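PDB 5WH8: putative carbohydrate-active enzyme from Uncultured organism, which probably hydrolyses O-glycosidic bonds in cellulose, as the family 5 glycoside hydrolase domain of a longer, multi-modular secreted cellulase. Local coordinates for residues Val22-Met34 and Ile303-Cys316. Numbering follows the deposited sequence.
With EDO (1,2-ethanediol), chain I.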
loop_
_atom_site.group_PDB
_atom_site.type_symbol
_atom_site.label_atom_id
_atom_site.label_comp_id
_atom_site.label_asym_id
_atom_site.label_seq_id
_atom_site.Cartn_x
_atom_site.Cartn_y
_atom_site.Cartn_z
ATOM N N VAL A 22 13.059 0.554 -8.528
ATOM C CA VAL A 22 13.462 1.299 -9.727
ATOM C C VAL A 22 12.418 1.237 -10.844
ATOM O O VAL A 22 11.587 0.336 -10.881
ATOM C CB VAL A 22 14.815 0.768 -10.281
ATOM C CG1 VAL A 22 15.922 0.988 -9.282
ATOM C CG2 VAL A 22 14.742 -0.698 -10.656
ATOM N N SER A 23 12.475 2.214 -11.752
ATOM C CA SER A 23 11.584 2.271 -12.899
ATOM C C SER A 23 11.998 1.291 -14.005
ATOM O O SER A 23 13.000 0.574 -13.899
ATOM C CB SER A 23 11.579 3.678 -13.454
ATOM O OG SER A 23 12.862 3.941 -14.005
ATOM N N GLU A 24 11.212 1.279 -15.074
ATOM C CA GLU A 24 11.452 0.393 -16.202
ATOM C C GLU A 24 12.766 0.749 -16.908
ATOM O O GLU A 24 13.327 -0.089 -17.623
ATOM C CB GLU A 24 10.255 0.445 -17.159
ATOM C CG GLU A 24 10.286 -0.623 -18.256
ATOM C CD GLU A 24 8.972 -0.768 -19.025
ATOM O OE1 GLU A 24 7.864 -0.579 -18.467
ATOM O OE2 GLU A 24 9.057 -1.083 -20.239
ATOM N N CYS A 25 13.268 1.969 -16.690
ATOM C CA CYS A 25 14.569 2.380 -17.231
ATOM C C CYS A 25 15.672 2.357 -16.160
ATOM O O CYS A 25 16.756 2.918 -16.349
ATOM C CB CYS A 25 14.467 3.759 -17.883
ATOM S SG CYS A 25 13.886 5.114 -16.832
ATOM N N GLY A 26 15.402 1.708 -15.031
ATOM C CA GLY A 26 16.427 1.473 -14.023
ATOM C C GLY A 26 16.775 2.618 -13.080
ATOM O O GLY A 26 17.781 2.543 -12.377
ATOM N N LYS A 27 15.943 3.651 -13.038
ATOM C CA LYS A 27 16.177 4.815 -12.174
ATOM C C LYS A 27 15.434 4.651 -10.844
ATOM O O LYS A 27 14.309 4.159 -10.839
ATOM C CB LYS A 27 15.712 6.099 -12.859
ATOM C CG LYS A 27 16.364 6.401 -14.216
ATOM C CD LYS A 27 15.717 7.636 -14.841
ATOM C CE LYS A 27 16.391 8.040 -16.136
ATOM N NZ LYS A 27 15.715 9.232 -16.720
ATOM N N PRO A 28 16.045 5.060 -9.718
ATOM C CA PRO A 28 15.345 5.001 -8.419
ATOM C C PRO A 28 14.041 5.803 -8.427
ATOM O O PRO A 28 14.016 6.915 -8.970
ATOM C CB PRO A 28 16.347 5.621 -7.443
ATOM C CG PRO A 28 17.676 5.445 -8.108
ATOM C CD PRO A 28 17.401 5.628 -9.574
ATOM N N VAL A 29 12.992 5.241 -7.819
ATOM C CA VAL A 29 11.663 5.868 -7.758
ATOM C C VAL A 29 11.185 5.876 -6.322
ATOM O O VAL A 29 11.322 4.861 -5.649
ATOM C CB VAL A 29 10.624 5.090 -8.631
ATOM C CG1 VAL A 29 9.184 5.581 -8.407
ATOM C CG2 VAL A 29 10.965 5.193 -10.105
ATOM N N GLN A 30 10.637 7.008 -5.876
ATOM C CA GLN A 30 9.890 7.118 -4.613
ATOM C C GLN A 30 8.458 7.546 -4.970
ATOM O O GLN A 30 8.261 8.631 -5.521
ATOM C CB GLN A 30 10.535 8.140 -3.663
ATOM C CG GLN A 30 9.696 8.384 -2.396
ATOM C CD GLN A 30 10.150 9.551 -1.561
ATOM O OE1 GLN A 30 10.564 10.591 -2.079
ATOM N NE2 GLN A 30 10.056 9.399 -0.248
ATOM N N LEU A 31 7.479 6.704 -4.643
ATOM C CA LEU A 31 6.053 6.990 -4.880
ATOM C C LEU A 31 5.408 7.493 -3.597
ATOM O O LEU A 31 5.804 7.088 -2.518
ATOM C CB LEU A 31 5.315 5.740 -5.345
ATOM C CG LEU A 31 5.840 5.010 -6.590
ATOM C CD1 LEU A 31 5.078 3.703 -6.813
ATOM C CD2 LEU A 31 5.799 5.940 -7.847
ATOM N N ARG A 32 4.403 8.362 -3.745
ATOM C CA ARG A 32 3.659 8.928 -2.627
ATOM C C ARG A 32 2.167 8.824 -2.909
ATOM O O ARG A 32 1.721 9.221 -3.984
ATOM C CB ARG A 32 4.048 10.402 -2.401
ATOM C CG ARG A 32 5.574 10.619 -2.332
ATOM C CD ARG A 32 5.947 12.117 -2.246
ATOM N NE ARG A 32 5.419 12.845 -3.392
ATOM C CZ ARG A 32 6.043 13.825 -4.050
ATOM N NH1 ARG A 32 7.256 14.252 -3.687
ATOM N NH2 ARG A 32 5.433 14.391 -5.078
ATOM N N GLY A 33 1.380 8.298 -1.972
ATOM C CA GLY A 33 -0.051 8.253 -2.222
ATOM C C GLY A 33 -0.917 8.003 -0.995
ATOM O O GLY A 33 -0.522 8.282 0.153
ATOM N N MET A 34 -2.106 7.446 -1.251
ATOM C CA MET A 34 -3.161 7.285 -0.240
ATOM C C MET A 34 -3.679 5.861 -0.198
ATOM O O MET A 34 -3.711 5.169 -1.216
ATOM C CB MET A 34 -4.353 8.206 -0.523
ATOM C CG MET A 34 -4.058 9.690 -0.439
ATOM S SD MET A 34 -3.589 10.246 1.223
ATOM C CE MET A 34 -5.059 9.885 2.202
ATOM N N ILE A 303 -1.100 16.174 4.490
ATOM C CA ILE A 303 -0.680 15.170 3.515
ATOM C C ILE A 303 -0.788 15.673 2.072
ATOM O O ILE A 303 0.123 15.472 1.275
ATOM C CB ILE A 303 -1.511 13.851 3.715
ATOM C CG1 ILE A 303 -1.255 13.270 5.110
ATOM C CG2 ILE A 303 -1.228 12.840 2.586
ATOM C CD1 ILE A 303 0.181 12.752 5.345
ATOM N N LYS A 304 -1.876 16.353 1.727
ATOM C CA LYS A 304 -2.016 16.927 0.400
ATOM C C LYS A 304 -0.893 17.918 0.096
ATOM O O LYS A 304 -0.388 17.973 -1.030
ATOM C CB LYS A 304 -3.393 17.613 0.275
ATOM C CG LYS A 304 -3.755 17.999 -1.121
ATOM C CD LYS A 304 -5.220 18.456 -1.222
ATOM C CE LYS A 304 -5.377 19.190 -2.507
ATOM N NZ LYS A 304 -6.755 19.672 -2.685
ATOM N N ARG A 305 -0.473 18.676 1.106
ATOM C CA ARG A 305 0.664 19.574 0.938
ATOM C C ARG A 305 1.977 18.804 0.685
ATOM O O ARG A 305 2.767 19.205 -0.183
ATOM C CB ARG A 305 0.788 20.483 2.161
ATOM C CG ARG A 305 1.781 21.602 2.003
ATOM C CD ARG A 305 1.443 22.758 2.932
ATOM N NE ARG A 305 2.433 23.814 2.788
ATOM C CZ ARG A 305 2.389 24.980 3.419
ATOM N NH1 ARG A 305 1.394 25.256 4.256
ATOM N NH2 ARG A 305 3.349 25.871 3.207
ATOM N N LYS A 306 2.206 17.687 1.392
ATOM C CA LYS A 306 3.396 16.853 1.111
ATOM C C LYS A 306 3.355 16.249 -0.308
ATOM O O LYS A 306 4.371 16.159 -1.005
ATOM C CB LYS A 306 3.535 15.714 2.119
ATOM C CG LYS A 306 3.791 16.120 3.580
ATOM C CD LYS A 306 5.115 16.878 3.738
ATOM C CE LYS A 306 5.355 17.252 5.211
ATOM N NZ LYS A 306 6.331 18.334 5.360
ATOM N N LEU A 307 2.175 15.817 -0.733
ATOM C CA LEU A 307 1.982 15.268 -2.072
ATOM C C LEU A 307 2.213 16.281 -3.194
ATOM O O LEU A 307 2.474 15.886 -4.340
ATOM C CB LEU A 307 0.568 14.706 -2.192
ATOM C CG LEU A 307 0.252 13.440 -1.413
ATOM C CD1 LEU A 307 -1.256 13.200 -1.302
ATOM C CD2 LEU A 307 0.923 12.205 -2.042
ATOM N N SER A 308 2.115 17.572 -2.883
ATOM C CA SER A 308 2.224 18.619 -3.889
ATOM C C SER A 308 3.668 18.969 -4.207
ATOM O O SER A 308 3.925 19.777 -5.089
ATOM C CB SER A 308 1.482 19.878 -3.436
ATOM O OG SER A 308 2.265 20.633 -2.517
ATOM N N GLN A 309 4.617 18.372 -3.487
ATOM C CA GLN A 309 6.038 18.623 -3.753
ATOM C C GLN A 309 6.434 18.044 -5.114
ATOM O O GLN A 309 5.730 17.199 -5.677
ATOM C CB GLN A 309 6.913 18.018 -2.651
ATOM C CG GLN A 309 6.613 18.537 -1.243
ATOM C CD GLN A 309 6.568 20.054 -1.140
ATOM O OE1 GLN A 309 7.478 20.756 -1.571
ATOM N NE2 GLN A 309 5.495 20.565 -0.549
ATOM N N PRO A 310 7.558 18.514 -5.667
ATOM C CA PRO A 310 8.048 17.925 -6.922
ATOM C C PRO A 310 8.145 16.399 -6.851
ATOM O O PRO A 310 8.500 15.846 -5.806
ATOM C CB PRO A 310 9.434 18.551 -7.083
ATOM C CG PRO A 310 9.333 19.850 -6.364
ATOM C CD PRO A 310 8.416 19.620 -5.205
ATOM N N LYS A 311 7.815 15.741 -7.955
ATOM C CA LYS A 311 7.898 14.282 -8.030
ATOM C C LYS A 311 9.276 13.777 -7.664
ATOM O O LYS A 311 10.303 14.345 -8.065
ATOM C CB LYS A 311 7.541 13.785 -9.427
ATOM C CG LYS A 311 6.130 14.068 -9.902
ATOM C CD LYS A 311 5.076 13.453 -8.978
ATOM C CE LYS A 311 3.696 13.537 -9.580
ATOM N NZ LYS A 311 2.641 13.065 -8.654
ATOM N N SER A 312 9.286 12.675 -6.924
ATOM C CA SER A 312 10.511 12.036 -6.474
ATOM C C SER A 312 10.899 10.894 -7.434
ATOM O O SER A 312 11.194 9.754 -7.042
ATOM C CB SER A 312 10.343 11.526 -5.051
ATOM O OG SER A 312 11.592 11.270 -4.461
ATOM N N TYR A 313 10.886 11.242 -8.713
ATOM C CA TYR A 313 11.364 10.373 -9.772
ATOM C C TYR A 313 11.645 11.222 -10.991
ATOM O O TYR A 313 11.210 12.378 -11.080
ATOM C CB TYR A 313 10.355 9.268 -10.101
ATOM C CG TYR A 313 8.901 9.671 -10.266
ATOM C CD1 TYR A 313 8.419 10.214 -11.457
ATOM C CD2 TYR A 313 8.003 9.462 -9.236
ATOM C CE1 TYR A 313 7.070 10.538 -11.612
ATOM C CE2 TYR A 313 6.667 9.792 -9.372
ATOM C CZ TYR A 313 6.200 10.325 -10.546
ATOM O OH TYR A 313 4.850 10.650 -10.685
ATOM N N GLU A 314 12.394 10.642 -11.925
ATOM C CA GLU A 314 12.684 11.276 -13.199
ATOM C C GLU A 314 12.119 10.398 -14.306
ATOM O O GLU A 314 12.301 9.186 -14.309
ATOM C CB GLU A 314 14.200 11.474 -13.363
ATOM C CG GLU A 314 14.631 12.053 -14.695
ATOM C CD GLU A 314 16.143 12.103 -14.824
ATOM O OE1 GLU A 314 16.693 11.389 -15.686
ATOM O OE2 GLU A 314 16.781 12.849 -14.051
ATOM N N SER A 315 11.412 11.008 -15.241
ATOM C CA SER A 315 10.762 10.254 -16.297
ATOM C C SER A 315 11.744 9.391 -17.087
ATOM O O SER A 315 12.911 9.762 -17.263
ATOM C CB SER A 315 10.057 11.214 -17.252
ATOM O OG SER A 315 9.405 10.512 -18.292
ATOM N N CYS A 316 11.270 8.247 -17.569
ATOM C CA CYS A 316 12.080 7.413 -18.452
ATOM C C CYS A 316 12.222 8.016 -19.839
ATOM O O CYS A 316 13.052 7.579 -20.630
ATOM C CB CYS A 316 11.475 6.024 -18.544
ATOM S SG CYS A 316 11.817 5.120 -17.019
HETATM C C1 EDO I . 9.569 17.292 6.115
HETATM O O1 EDO I . 9.422 18.714 6.265
HETATM C C2 EDO I . 8.984 16.678 4.830
HETATM O O2 EDO I . 8.959 17.533 3.667
HETATM O O HOH W 1 11.992 6.661 -13.616
HETATM O O HOH W 2 16.198 8.790 -19.778
HETATM O O HOH W 3 13.261 7.999 -11.398
HETATM O O HOH W 4 6.932 11.021 -6.025
HETATM O O HOH W 5 3.186 12.467 -5.350
#
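R32 drives its guanidinium into the chain that leaves helix 298-307, the tightly packed part of the contact. NH1 of R32 donates to P310 O and NH2 of R32 to Q309 O, both at 2.9 Å, the second bond bent (136° at the hydrogen). Both nitrogens arrive above the planes of these carbonyls. The bend at chi3 of R32 (-58°) turns the group toward them, with K306 O over one guanidinium face and water 4 over the opposite one. At the side chain's root CD2 of L307 packs against R32 CB (3.6 Å), and farther along the strand SD of M34 meets CG2 of I303. OG of S312 donates to OE1 of Q30 at 2.7 Å, in the plane of the Q30 side-chain carbonyl and on a lone pair, while K265 NZ also bonds to that hydroxyl; Q30 NE2 turns to I266 O and D262. Backbone N of Q30 binds S312 O, and water 4 joins Q30 O to S312 N. The setting is a TIM barrel, the fold of family 5 glycoside hydrolases: strand 32-36 opens the barrel, helix 298-307 is the last helix, and the C-terminal tail runs back along the lead-in to that strand. The Y313 ring carries K311 CB over one face and turns its edge to Q30 O, while its hydroxyl reaches D61. Toward solvent the packing thins and waters intervene: water 3 accepts from E314 N and lies close to P28 O. The extended K27 chain brings NZ to E314 OE1 (2.6 Å), a salt bridge on the carboxylate's anti side, and to S315 O (2.9 Å). At the far end a disulfide, C25 SG to C316 SG with chi3 -82°, ties the tail to the S23-G26 type I turn.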